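Local structure of Adenylate/guanylate cyclase/hydrolase, alpha/beta fold family (Ruegeria pomeroyi, 3MR7) at residues 62-66 with 67-71; 76-79 with 80-83. The protein probably acts as an adenylate cyclase making cyclic AMP from ATP, this chain being the cyclase catalytic domain of a longer protein. All blocks are in the same frame, centred on the assembly; numbering follows the deposited sequence.

Contact 1. Residues 62-66 with 67-71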
ATOM      1  N   ALA A  62     -13.481   7.568   7.899  1.00 49.34           N
ATOM      2  CA  ALA A  62     -14.257   8.609   8.566  1.00 51.69           C
ATOM      3  C   ALA A  62     -15.035   9.364   7.533  1.00 59.55           C
ATOM      4  O   ALA A  62     -14.720   9.302   6.359  1.00 53.50           O
ATOM      5  CB  ALA A  62     -13.367   9.551   9.353  1.00 39.75           C
ATOM      6  N   ARG A  63     -16.055  10.088   7.961  1.00 63.38           N
ATOM      7  CA  ARG A  63     -16.854  10.812   6.998  1.00 57.60           C
ATOM      8  C   ARG A  63     -17.185  12.196   7.469  1.00 50.44           C
ATOM      9  O   ARG A  63     -17.276  12.456   8.659  1.00 43.70           O
ATOM     10  CB  ARG A  63     -18.131  10.052   6.673  1.00 60.15           C
ATOM     11  CG  ARG A  63     -19.169  10.105   7.763  1.00 64.22           C
ATOM     12  CD  ARG A  63     -20.196   9.032   7.532  1.00 61.55           C
ATOM     13  NE  ARG A  63     -21.003   8.842   8.717  1.00 72.74           N
ATOM     14  CZ  ARG A  63     -22.079   9.563   9.005  1.00 74.50           C
ATOM     15  NH1 ARG A  63     -22.482  10.527   8.188  1.00 73.67           N
ATOM     16  NH2 ARG A  63     -22.751   9.312  10.112  1.00 69.84           N
ATOM     17  N   PHE A  64     -17.391  13.066   6.497  1.00 44.98           N
ATOM     18  CA  PHE A  64     -17.530  14.494   6.709  1.00 48.77           C
ATOM     19  C   PHE A  64     -18.707  15.061   5.883  1.00 57.51           C
ATOM     20  O   PHE A  64     -19.147  14.476   4.888  1.00 46.74           O
ATOM     21  CB  PHE A  64     -16.239  15.216   6.293  1.00 48.80           C
ATOM     22  CG  PHE A  64     -15.032  14.849   7.104  1.00 51.22           C
ATOM     23  CD1 PHE A  64     -14.582  15.687   8.122  1.00 57.20           C
ATOM     24  CD2 PHE A  64     -14.321  13.686   6.834  1.00 56.43           C
ATOM     25  CE1 PHE A  64     -13.454  15.355   8.879  1.00 60.59           C
ATOM     26  CE2 PHE A  64     -13.190  13.347   7.579  1.00 56.51           C
ATOM     27  CZ  PHE A  64     -12.757  14.185   8.610  1.00 55.33           C
ATOM     28  N   ASP A  65     -19.203  16.218   6.293  1.00 62.42           N
ATOM     29  CA  ASP A  65     -20.342  16.808   5.625  1.00 61.84           C
ATOM     30  C   ASP A  65     -19.928  17.644   4.449  1.00 63.74           C
ATOM     31  O   ASP A  65     -20.680  17.761   3.485  1.00 72.79           O
ATOM     32  CB  ASP A  65     -21.145  17.643   6.598  1.00 63.94           C
ATOM     33  CG  ASP A  65     -22.009  16.793   7.484  1.00 78.25           C
ATOM     34  OD1 ASP A  65     -22.467  15.713   7.015  1.00 75.89           O
ATOM     35  OD2 ASP A  65     -22.213  17.200   8.650  1.00 84.23           O
ATOM     36  N   THR A  66     -18.741  18.235   4.525  1.00 51.12           N
ATOM     37  CA  THR A  66     -18.214  18.953   3.378  1.00 55.75           C
ATOM     38  C   THR A  66     -16.961  18.294   2.863  1.00 59.66           C
ATOM     39  O   THR A  66     -16.251  17.664   3.624  1.00 66.83           O
ATOM     40  CB  THR A  66     -17.945  20.445   3.679  1.00 61.09           C
ATOM     41  OG1 THR A  66     -17.192  20.597   4.900  1.00 54.15           O
ATOM     42  CG2 THR A  66     -19.262  21.157   3.800  1.00 71.93           C
ATOM     43  N   ALA A  67     -16.696  18.434   1.570  1.00 60.21           N
ATOM     44  CA  ALA A  67     -15.416  18.031   1.004  1.00 47.45           C
ATOM     45  C   ALA A  67     -14.286  18.878   1.606  1.00 46.49           C
ATOM     46  O   ALA A  67     -13.236  18.370   1.972  1.00 44.43           O
ATOM     47  CB  ALA A  67     -15.445  18.156  -0.499  1.00 43.57           C
ATOM     48  N   GLN A  68     -14.513  20.170   1.762  1.00 49.30           N
ATOM     49  CA  GLN A  68     -13.507  21.000   2.381  1.00 44.08           C
ATOM     50  C   GLN A  68     -13.032  20.442   3.736  1.00 54.65           C
ATOM     51  O   GLN A  68     -11.824  20.353   3.972  1.00 64.97           O
ATOM     52  CB  GLN A  68     -14.018  22.415   2.513  1.00 55.82           C
ATOM     53  CG  GLN A  68     -12.958  23.473   2.310  1.00 83.48           C
ATOM     54  CD  GLN A  68     -13.499  24.898   2.516  1.00104.45           C
ATOM     55  OE1 GLN A  68     -14.716  25.115   2.641  1.00111.92           O
ATOM     56  NE2 GLN A  68     -12.590  25.874   2.545  1.00101.68           N
ATOM     57  N   ALA A  69     -13.955  20.042   4.616  1.00 52.04           N
ATOM     58  CA  ALA A  69     -13.580  19.639   5.985  1.00 46.59           C
ATOM     59  C   ALA A  69     -12.761  18.351   6.021  1.00 54.02           C
ATOM     60  O   ALA A  69     -11.845  18.217   6.821  1.00 58.79           O
ATOM     61  CB  ALA A  69     -14.798  19.513   6.872  1.00 37.76           C
ATOM     62  N   ALA A  70     -13.097  17.399   5.163  1.00 47.44           N
ATOM     63  CA  ALA A  70     -12.276  16.213   5.020  1.00 50.31           C
ATOM     64  C   ALA A  70     -10.854  16.638   4.681  1.00 56.08           C
ATOM     65  O   ALA A  70      -9.887  16.169   5.301  1.00 57.90           O
ATOM     66  CB  ALA A  70     -12.829  15.289   3.941  1.00 44.04           C
ATOM     67  N   LEU A  71     -10.724  17.550   3.725  1.00 48.76           N
ATOM     68  CA  LEU A  71      -9.401  17.894   3.226  1.00 50.82           C
ATOM     69  C   LEU A  71      -8.572  18.702   4.219  1.00 52.05           C
ATOM     70  O   LEU A  71      -7.397  18.421   4.404  1.00 57.15           O
ATOM     71  CB  LEU A  71      -9.468  18.574   1.853  1.00 46.23           C
ATOM     72  CG  LEU A  71      -8.101  18.818   1.200  1.00 49.80           C
ATOM     73  CD1 LEU A  71      -7.238  17.563   1.267  1.00 42.85           C
ATOM     74  CD2 LEU A  71      -8.254  19.282  -0.245  1.00 51.10           C
TER

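Contact 2. Residues 76-79 with 80-83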
ATOM      1  N   GLU A  76      -4.281  19.023   8.041  1.00 49.86           N
ATOM      2  CA  GLU A  76      -3.967  19.355   9.431  1.00 44.63           C
ATOM      3  C   GLU A  76      -3.142  18.256  10.057  1.00 53.48           C
ATOM      4  O   GLU A  76      -2.089  18.501  10.666  1.00 59.90           O
ATOM      5  CB  GLU A  76      -5.245  19.524  10.245  1.00 45.27           C
ATOM      6  CG  GLU A  76      -5.024  20.134  11.623  1.00 62.49           C
ATOM      7  CD  GLU A  76      -6.285  20.129  12.525  1.00117.33           C
ATOM      8  OE1 GLU A  76      -7.426  20.130  11.994  1.00120.87           O
ATOM      9  OE2 GLU A  76      -6.128  20.134  13.774  1.00108.44           O
ATOM     10  N   ILE A  77      -3.650  17.040   9.909  1.00 44.26           N
ATOM     11  CA  ILE A  77      -2.948  15.843  10.314  1.00 46.19           C
ATOM     12  C   ILE A  77      -1.555  15.647   9.679  1.00 53.04           C
ATOM     13  O   ILE A  77      -0.576  15.493  10.393  1.00 58.55           O
ATOM     14  CB  ILE A  77      -3.814  14.623  10.016  1.00 44.24           C
ATOM     15  CG1 ILE A  77      -5.110  14.723  10.814  1.00 40.16           C
ATOM     16  CG2 ILE A  77      -3.054  13.323  10.346  1.00 41.54           C
ATOM     17  CD1 ILE A  77      -6.047  13.564  10.605  1.00 34.18           C
ATOM     18  N   GLN A  78      -1.479  15.647   8.348  1.00 48.87           N
ATOM     19  CA  GLN A  78      -0.238  15.392   7.639  1.00 42.89           C
ATOM     20  C   GLN A  78       0.823  16.462   7.886  1.00 44.79           C
ATOM     21  O   GLN A  78       1.991  16.153   8.027  1.00 52.73           O
ATOM     22  CB  GLN A  78      -0.502  15.233   6.143  1.00 38.85           C
ATOM     23  CG  GLN A  78      -1.350  14.047   5.814  1.00 40.32           C
ATOM     24  CD  GLN A  78      -0.707  12.745   6.296  1.00 55.41           C
ATOM     25  OE1 GLN A  78      -0.396  12.598   7.485  1.00 49.19           O
ATOM     26  NE2 GLN A  78      -0.503  11.791   5.368  1.00 45.87           N
ATOM     27  N   GLN A  79       0.421  17.719   7.962  1.00 45.68           N
ATOM     28  CA  GLN A  79       1.369  18.778   8.306  1.00 44.07           C
ATOM     29  C   GLN A  79       1.909  18.723   9.744  1.00 51.42           C
ATOM     30  O   GLN A  79       3.054  19.127  10.004  1.00 54.68           O
ATOM     31  CB  GLN A  79       0.766  20.145   8.040  1.00 39.96           C
ATOM     32  CG  GLN A  79       0.535  20.440   6.569  1.00 45.85           C
ATOM     33  CD  GLN A  79      -0.470  21.549   6.390  1.00 61.45           C
ATOM     34  OE1 GLN A  79      -1.023  22.062   7.366  1.00 70.14           O
ATOM     35  NE2 GLN A  79      -0.718  21.926   5.150  1.00 66.46           N
ATOM     36  N   ALA A  80       1.098  18.234  10.681  1.00 40.89           N
ATOM     37  CA  ALA A  80       1.561  18.156  12.049  1.00 42.39           C
ATOM     38  C   ALA A  80       2.512  16.960  12.154  1.00 54.73           C
ATOM     39  O   ALA A  80       3.488  16.970  12.911  1.00 55.67           O
ATOM     40  CB  ALA A  80       0.400  18.005  12.995  1.00 30.89           C
HETATM   41  N   MSE A  81       2.225  15.932  11.374  1.00 47.67           N
HETATM   42  CA  MSE A  81       3.021  14.726  11.447  1.00 50.18           C
HETATM   43  C   MSE A  81       4.386  14.995  10.884  1.00 55.23           C
HETATM   44  O   MSE A  81       5.357  14.393  11.335  1.00 59.64           O
HETATM   45  CB  MSE A  81       2.360  13.564  10.712  1.00 39.75           C
HETATM   46  CG  MSE A  81       1.155  13.033  11.454  1.00 37.49           C
HETATM   47 SE   MSE A  81       1.694  12.040  13.062  0.84 62.51          SE
HETATM   48  CE  MSE A  81       2.333  10.413  12.179  1.00 57.68           C
ATOM     49  N   GLN A  82       4.467  15.905   9.909  1.00 39.58           N
ATOM     50  CA  GLN A  82       5.777  16.284   9.397  1.00 51.31           C
ATOM     51  C   GLN A  82       6.607  16.926  10.508  1.00 52.22           C
ATOM     52  O   GLN A  82       7.783  16.628  10.648  1.00 55.88           O
ATOM     53  CB  GLN A  82       5.695  17.201   8.161  1.00 55.75           C
ATOM     54  CG  GLN A  82       6.970  18.027   7.925  1.00 67.21           C
ATOM     55  CD  GLN A  82       7.048  18.615   6.520  1.00 88.67           C
ATOM     56  OE1 GLN A  82       6.029  18.922   5.904  1.00 93.03           O
ATOM     57  NE2 GLN A  82       8.267  18.784   6.012  1.00 96.09           N
ATOM     58  N   GLN A  83       5.986  17.797  11.296  1.00 52.45           N
ATOM     59  CA  GLN A  83       6.681  18.459  12.389  1.00 59.25           C
ATOM     60  C   GLN A  83       7.008  17.476  13.496  1.00 60.31           C
ATOM     61  O   GLN A  83       8.131  17.442  13.988  1.00 68.15           O
ATOM     62  CB  GLN A  83       5.833  19.580  12.971  1.00 68.54           C
ATOM     63  CG  GLN A  83       5.510  20.691  12.010  1.00 82.59           C
ATOM     64  CD  GLN A  83       4.808  21.843  12.703  1.00101.85           C
ATOM     65  OE1 GLN A  83       4.735  22.957  12.171  1.00108.69           O
ATOM     66  NE2 GLN A  83       4.297  21.585  13.911  1.00104.26           N
TER

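Contact 1. Residues 62-66 with 67-71
Strand 59-64 of the class III cyclase domain hands over here to helix 67-84 through a tight turn, and the joint is made by an N-cap at Thr-66 and a ring-on-backbone contact at Phe-64. The phenyl ring of Phe-64 lies flat against the first turn of the helix. Ala-70 CA stands over the centre of one ring face, 3.7 Å from the centroid of the Phe-64 ring, a CH-pi contact. The methyl of the same alanine leans toward CD2, with Ala-70 CB 3.6 Å from Phe-64 CD2, and on the same side of the ring plane Phe-64 CD1 is 4.0 Å from Ala-69 CB. With CG anti to its own carbonyl carbon (chi1 -64°), the phenylalanine swings its ring off the strand end and against the helix. Ala-9 and Leu-11 of strand 4-15 and Ala-48 also touch this buried side chain, so it packs between the sheet, the helix and a loop; with an alanine here, Ala-70 would probably lose its aromatic cover and a gap would open between the strand end and the helix. Asp-65, at the bend, makes a salt bridge with Arg-6 through its carboxylate. On the inner side of the helix start, Ala-67 packs on Ile-102 of strand 96-107 and on Ile-141. Thr-66 then closes the first turn. Its hydroxyl sits between the backbone N and the carbonyl carbon (chi1 49°), which brings it round to the N-H of Ala-69. The capping bond runs from Ala-69 N to Thr-66 OG1 at 3.3 Å, bent to 147° at the hydrogen.

Contact 2. Residues 76-79 with 80-83
From 76 to 83 the backbone is a regular helix in which Ala-80 N bonds to Glu-76 O, Met-81 N to Ile-77 O and Gln-82 N to Gln-78 O, while the last step, from Gln-83 N to Gln-79 O, is weak at 3.5 Å. Met-81 N lies 3.0 Å from Ile-77 O, and the same oxygen also takes a weak bond from Ala-80 N. Met-81, modelled as selenomethionine, lays the start of its side chain along this turn, its CG beside the carbonyl of Ile-77 and in apolar contact with the isoleucine side chain, Met-81 CG to Ile-77 CG2 being 4.4 Å. Further bends at chi2 and chi3 (-72° and -75°) carry the selenium end off the Ile-77 turn, and the side chain meets Tyr-36 of helix 27-47, Ile-94 and Tyr-96. These residues belong to the C-terminal half of helix 67-84, one of the helices packed against the sheet of the cyclase catalytic domain. Ala-80 sets its methyl over the preceding turn, Ala-80 CB lying 3.4 Å from Glu-76 O, and touches Leu-40 of helix 27-47. On another flank, the buried amide of Gln-78 is held by the backbone: its NE2 donates to the carbonyls of Ala-131 and Tyr-96. Gln-79 extends beyond CG to give its NE2 to Glu-148. One turn on, Gln-83 runs back beside the carbonyl of Gln-79, with Gln-83 CG 3.5 Å from Gln-79 O.

In the fold
Both contacts sit on helix 67-84, which packs against the cyclase sheet, contact 1 at its capped start and contact 2 near its C-terminal end; their centres are about 17 Å apart and their nearest atoms about 5 Å, without touching. Strand 96-107 is a neighbour of both: it meets Ala-67, Ala-70 and Leu-71 through Ile-100 and Ile-102 in contact 1, and Gln-78 and Met-81 through Ile-98 and Tyr-96 in contact 2. Contact 1 ties the helix to its preceding strand and to strand 4-15, whereas contact 2 faces helix 27-47 and Trp-170. Neither includes an identified ligand or catalytic residue.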